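Local coordinates for putative alpha-N-acetylgalactosaminidase (Bacillus halodurans C-125, PDB 3CC1), which probably hydrolyses terminal alpha-linked N-acetylgalactosamine from glycoconjugates, using a TIM-barrel catalytic domain, at residues I118-V123 against D151-D156; E367-L372 against M426-P431. One frame throughout, in Å; residues are numbered along the deposited sequence.

Contact 1 (I118-V123 against D151-D156)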
# COMPACT_ATOMS: atom_id res chain seq x y z
N ILE A 118 30.93 22.07 1.97
CA ILE A 118 32.13 22.69 2.48
C ILE A 118 31.95 22.82 4.00
O ILE A 118 30.87 23.08 4.47
CB ILE A 118 32.32 24.10 1.84
CG1 ILE A 118 33.65 24.72 2.26
CG2 ILE A 118 31.13 25.04 2.17
CD1 ILE A 118 34.04 25.98 1.45
N PRO A 119 33.02 22.61 4.78
CA PRO A 119 32.75 22.55 6.20
C PRO A 119 32.24 23.86 6.76
O PRO A 119 32.66 24.91 6.35
CB PRO A 119 34.13 22.22 6.78
CG PRO A 119 34.83 21.48 5.69
CD PRO A 119 34.41 22.20 4.45
N ARG A 120 31.35 23.77 7.72
CA ARG A 120 30.88 24.98 8.35
C ARG A 120 32.05 25.72 9.00
O ARG A 120 32.05 26.93 9.13
CB ARG A 120 29.84 24.61 9.42
CG ARG A 120 28.58 23.98 8.84
CD ARG A 120 27.49 24.04 9.91
NE ARG A 120 26.34 23.28 9.49
CZ ARG A 120 25.22 23.19 10.20
NH1 ARG A 120 25.10 23.88 11.31
NH2 ARG A 120 24.24 22.42 9.80
N GLN A 121 33.01 24.94 9.45
CA GLN A 121 34.23 25.43 10.09
C GLN A 121 35.06 26.31 9.12
O GLN A 121 35.66 27.31 9.54
CB GLN A 121 35.03 24.25 10.57
CG GLN A 121 36.26 24.64 11.38
CD GLN A 121 36.93 23.40 11.99
OE1 GLN A 121 36.31 22.66 12.73
NE2 GLN A 121 38.19 23.19 11.68
N ALA A 122 35.06 25.93 7.84
CA ALA A 122 35.68 26.74 6.79
C ALA A 122 34.92 28.05 6.61
O ALA A 122 35.50 29.10 6.40
CB ALA A 122 35.75 25.95 5.47
N VAL A 123 33.61 27.99 6.73
CA VAL A 123 32.80 29.20 6.53
C VAL A 123 33.08 30.14 7.69
O VAL A 123 33.33 31.33 7.51
CB VAL A 123 31.30 28.85 6.33
CG1 VAL A 123 30.47 30.11 6.34
CG2 VAL A 123 31.10 28.05 5.01
N ASP A 151 28.18 18.85 9.89
CA ASP A 151 29.58 19.11 9.50
C ASP A 151 29.71 20.20 8.42
O ASP A 151 30.65 20.98 8.41
CB ASP A 151 30.26 17.81 8.96
CG ASP A 151 30.54 16.77 10.04
OD1 ASP A 151 30.57 17.12 11.26
OD2 ASP A 151 30.76 15.59 9.63
N MSE A 152 28.78 20.23 7.49
CA MSE A 152 28.93 21.01 6.25
C MSE A 152 27.80 22.02 6.00
O MSE A 152 26.70 21.94 6.57
CB MSE A 152 29.00 20.10 5.02
CG MSE A 152 29.71 18.74 5.16
SE MSE A 152 31.60 18.94 5.52
CE MSE A 152 32.31 18.96 3.70
N TYR A 153 28.09 22.97 5.12
CA TYR A 153 27.08 23.72 4.38
C TYR A 153 27.23 23.29 2.92
O TYR A 153 28.30 22.84 2.49
CB TYR A 153 27.32 25.23 4.45
CG TYR A 153 27.03 25.85 5.80
CD1 TYR A 153 25.78 25.76 6.37
CD2 TYR A 153 28.02 26.56 6.48
CE1 TYR A 153 25.52 26.37 7.60
CE2 TYR A 153 27.77 27.16 7.70
CZ TYR A 153 26.53 27.07 8.25
OH TYR A 153 26.29 27.64 9.47
N GLY A 154 26.14 23.40 2.17
CA GLY A 154 26.19 23.32 0.74
C GLY A 154 27.10 24.35 0.11
O GLY A 154 27.30 25.45 0.62
N VAL A 155 27.65 23.96 -1.03
CA VAL A 155 28.36 24.86 -1.91
C VAL A 155 27.36 25.35 -2.95
O VAL A 155 26.61 24.57 -3.56
CB VAL A 155 29.56 24.16 -2.56
CG1 VAL A 155 30.18 25.04 -3.65
CG2 VAL A 155 30.62 23.81 -1.51
N ASP A 156 27.33 26.65 -3.14
CA ASP A 156 26.41 27.29 -4.07
C ASP A 156 26.97 27.28 -5.50
O ASP A 156 27.91 28.01 -5.82
CB ASP A 156 26.18 28.71 -3.60
CG ASP A 156 25.15 29.45 -4.44
OD1 ASP A 156 24.82 29.06 -5.59
OD2 ASP A 156 24.70 30.48 -3.91
O HOH W 1 24.69 20.34 7.74
O HOH W 2 32.49 22.11 10.18

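Contact 2 (E367-L372 against M426-P431)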
# COMPACT_ATOMS: atom_id res chain seq x y z
N GLU A 367 24.14 -20.17 -19.89
CA GLU A 367 23.34 -20.43 -18.71
C GLU A 367 22.47 -19.23 -18.29
O GLU A 367 22.69 -18.10 -18.69
CB GLU A 367 24.23 -20.89 -17.54
CG GLU A 367 24.85 -19.78 -16.67
CD GLU A 367 26.16 -19.21 -17.19
OE1 GLU A 367 26.40 -19.28 -18.41
OE2 GLU A 367 26.95 -18.66 -16.36
N ALA A 368 21.46 -19.55 -17.51
CA ALA A 368 20.63 -18.55 -16.87
C ALA A 368 20.58 -18.81 -15.36
O ALA A 368 21.07 -19.83 -14.86
CB ALA A 368 19.25 -18.53 -17.48
N TYR A 369 20.06 -17.81 -14.65
CA TYR A 369 19.96 -17.83 -13.20
C TYR A 369 18.59 -17.37 -12.80
O TYR A 369 18.05 -16.43 -13.40
CB TYR A 369 21.01 -16.90 -12.57
CG TYR A 369 22.40 -17.28 -12.94
CD1 TYR A 369 23.04 -18.32 -12.28
CD2 TYR A 369 23.06 -16.65 -13.96
CE1 TYR A 369 24.26 -18.69 -12.61
CE2 TYR A 369 24.33 -17.01 -14.30
CZ TYR A 369 24.91 -18.05 -13.62
OH TYR A 369 26.18 -18.48 -13.94
N VAL A 370 18.01 -18.07 -11.82
CA VAL A 370 16.76 -17.69 -11.23
C VAL A 370 16.88 -17.68 -9.71
O VAL A 370 17.33 -18.63 -9.09
CB VAL A 370 15.58 -18.63 -11.70
CG1 VAL A 370 14.31 -18.34 -10.93
CG2 VAL A 370 15.35 -18.50 -13.22
N ALA A 371 16.47 -16.56 -9.11
CA ALA A 371 16.41 -16.43 -7.67
C ALA A 371 14.94 -16.47 -7.23
O ALA A 371 14.11 -15.64 -7.67
CB ALA A 371 17.10 -15.11 -7.22
N LEU A 372 14.64 -17.42 -6.35
CA LEU A 372 13.32 -17.60 -5.77
C LEU A 372 13.33 -17.29 -4.28
O LEU A 372 14.19 -17.76 -3.56
CB LEU A 372 12.83 -19.05 -6.01
CG LEU A 372 12.73 -19.53 -7.46
CD1 LEU A 372 12.52 -21.07 -7.56
CD2 LEU A 372 11.66 -18.71 -8.24
N MSE A 426 18.95 -19.90 -5.04
CA MSE A 426 19.54 -19.44 -6.29
C MSE A 426 19.82 -20.62 -7.22
O MSE A 426 20.56 -21.55 -6.88
CB MSE A 426 20.81 -18.64 -6.01
CG MSE A 426 21.49 -18.13 -7.26
SE MSE A 426 20.54 -16.68 -8.10
CE MSE A 426 21.29 -15.15 -7.13
N LEU A 427 19.16 -20.60 -8.39
CA LEU A 427 19.28 -21.68 -9.36
C LEU A 427 20.12 -21.25 -10.55
O LEU A 427 20.07 -20.09 -11.00
CB LEU A 427 17.91 -22.13 -9.87
CG LEU A 427 16.82 -22.52 -8.87
CD1 LEU A 427 15.46 -22.50 -9.51
CD2 LEU A 427 17.10 -23.91 -8.32
N LYS A 428 20.93 -22.20 -11.02
CA LYS A 428 21.53 -22.12 -12.36
C LYS A 428 20.78 -23.05 -13.28
O LYS A 428 20.56 -24.21 -12.95
CB LYS A 428 23.01 -22.50 -12.34
CG LYS A 428 23.67 -22.43 -13.73
CD LYS A 428 25.17 -22.50 -13.67
CE LYS A 428 25.72 -23.90 -13.58
NZ LYS A 428 27.23 -23.86 -13.47
N LEU A 429 20.40 -22.52 -14.44
CA LEU A 429 19.73 -23.28 -15.45
C LEU A 429 20.71 -23.48 -16.58
O LEU A 429 21.08 -22.50 -17.24
CB LEU A 429 18.52 -22.51 -15.99
CG LEU A 429 17.26 -22.34 -15.15
CD1 LEU A 429 17.59 -21.80 -13.81
CD2 LEU A 429 16.27 -21.43 -15.84
N SER A 430 21.17 -24.70 -16.79
CA SER A 430 22.05 -24.92 -17.94
C SER A 430 21.40 -25.81 -18.98
O SER A 430 20.46 -26.53 -18.69
CB SER A 430 23.46 -25.43 -17.53
OG SER A 430 23.42 -26.47 -16.59
N PRO A 431 21.89 -25.73 -20.21
CA PRO A 431 21.34 -26.51 -21.27
C PRO A 431 21.37 -27.99 -20.94
O PRO A 431 22.30 -28.50 -20.32
CB PRO A 431 22.22 -26.20 -22.47
CG PRO A 431 23.25 -25.25 -22.04
CD PRO A 431 23.08 -24.95 -20.60

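Contact 1 (I118-V123 against D151-D156)
Ile-118 and Tyr-153 exchange two backbone hydrogen bonds, from Ile-118 N to Tyr-153 O (2.8 Å) and from Tyr-153 N to Ile-118 O (2.9 Å). A third runs from Arg-120 N to Asp-151 O at 3.0 Å, and that carbonyl also accepts from a water held by Gln-121 N. The side chain of Arg-120 adds a fourth: NE donates to Met-152 O at 3.2 Å. This bond is nearly straight at the hydrogen (171°) and lies close to the guanidinium plane, yet it meets the carbonyl from well above its plane.

Strand 118-119 is the edge of a small antiparallel sheet in the excursion that follows barrel strand 109-115. Pro-119, which has no N-H to offer, suits its non-hydrogen-bonded pairing with Met-152; it sits at the N-cap of helix 120-125, its O accepting from Val-123 N.

The extended aliphatic stem of Arg-120 crosses one face of Tyr-153, with CG 3.6 Å from the ring centroid in a CH-pi contact, and the guanidinium lies nearly parallel to the ring (8°). Val-123 CG2 meets the ring edge at CD2 (3.7 Å). Ile-118 CB packs on Val-155 CG2 (3.8 Å), and Tyr-165 of helix 162-175 touches Ile-118.

Contact 2 (E367-L372 against M426-P431)
Val-370 and Leu-427 face each other as a hydrogen-bonded pair on the close-packed face of this antiparallel ladder. Leu-427 N donates to Val-370 O at 2.8 Å, and Val-370 N returns a bond to Leu-427 O. Ala-368 and Leu-429 form the next such pair, with Leu-429 N reaching Ala-368 O at 2.8 Å in an almost straight bond (176°) that arrives from above the carbonyl plane. The side chains of all four residues share one face, where the branched Val-370, Leu-427 and Leu-429 interlock and the small Ala-368 sits beside Leu-429. Val-370 has CG1 anti to its N (chi1 172°), which turns CG2 toward the two methyls of Leu-429, the CG2 to CD1 distance being 4.0 Å. Leu-372 CD1 meets Leu-427 CD1 at 3.8 Å, and Phe-384 and Leu-382 of strand 380-384 pack on this face.

The other face divides in two. At its inner end the small Ala-371 sets its CB 3.9 Å from the selenium of Met-426, whose chain is bent at chi2 and chi3 and also touches Ile-337 and Ile-340 of helix 335-343. Toward the partly exposed end, Tyr-369 and Lys-428 lie side by side, the lysine's CG 3.9 Å from ring atom CE1. Tyr-369 OH donates to the anti lone pair of Glu-367 OE2 at 2.5 Å, tying the carboxylate to the tyrosine hydroxyl. That carboxylate oxygen remains 6.0 Å from Lys-428 NZ, so no salt bridge forms; the lysine, bent at chi3, instead gives a hydrogen bond to a bound polyethylene glycol fragment, probably from the crystallisation liquor. Glu-367, Tyr-369, Lys-428 and Ser-430 line its pocket, together with Phe-398 and Gly-336. Two neighbouring central strands whose Val/Leu face packs on strand 380-384 fit the C-terminal antiparallel beta sandwich of the alpha-galactosidase family.

Contacts 1 and 2 lie on opposite sides of the chain's centre, their centres 49 Å apart and their nearest atoms about 36 Å apart. They follow in series along the chain: contact 1 closes within an excursion from the TIM-barrel domain, while contact 2 joins two strands of the C-terminal sheet. Contact 2 meets the longer bound glycol, the side chain of Lys-428 about 3 Å from it at the nearest atoms. In this family the active site lies at the C-terminal ends of the barrel strands; contact 1, which follows such an end, probably lies near that side, whereas the glycol pocket lies on the C-terminal sheet and helix 335-343 and is probably not the active site.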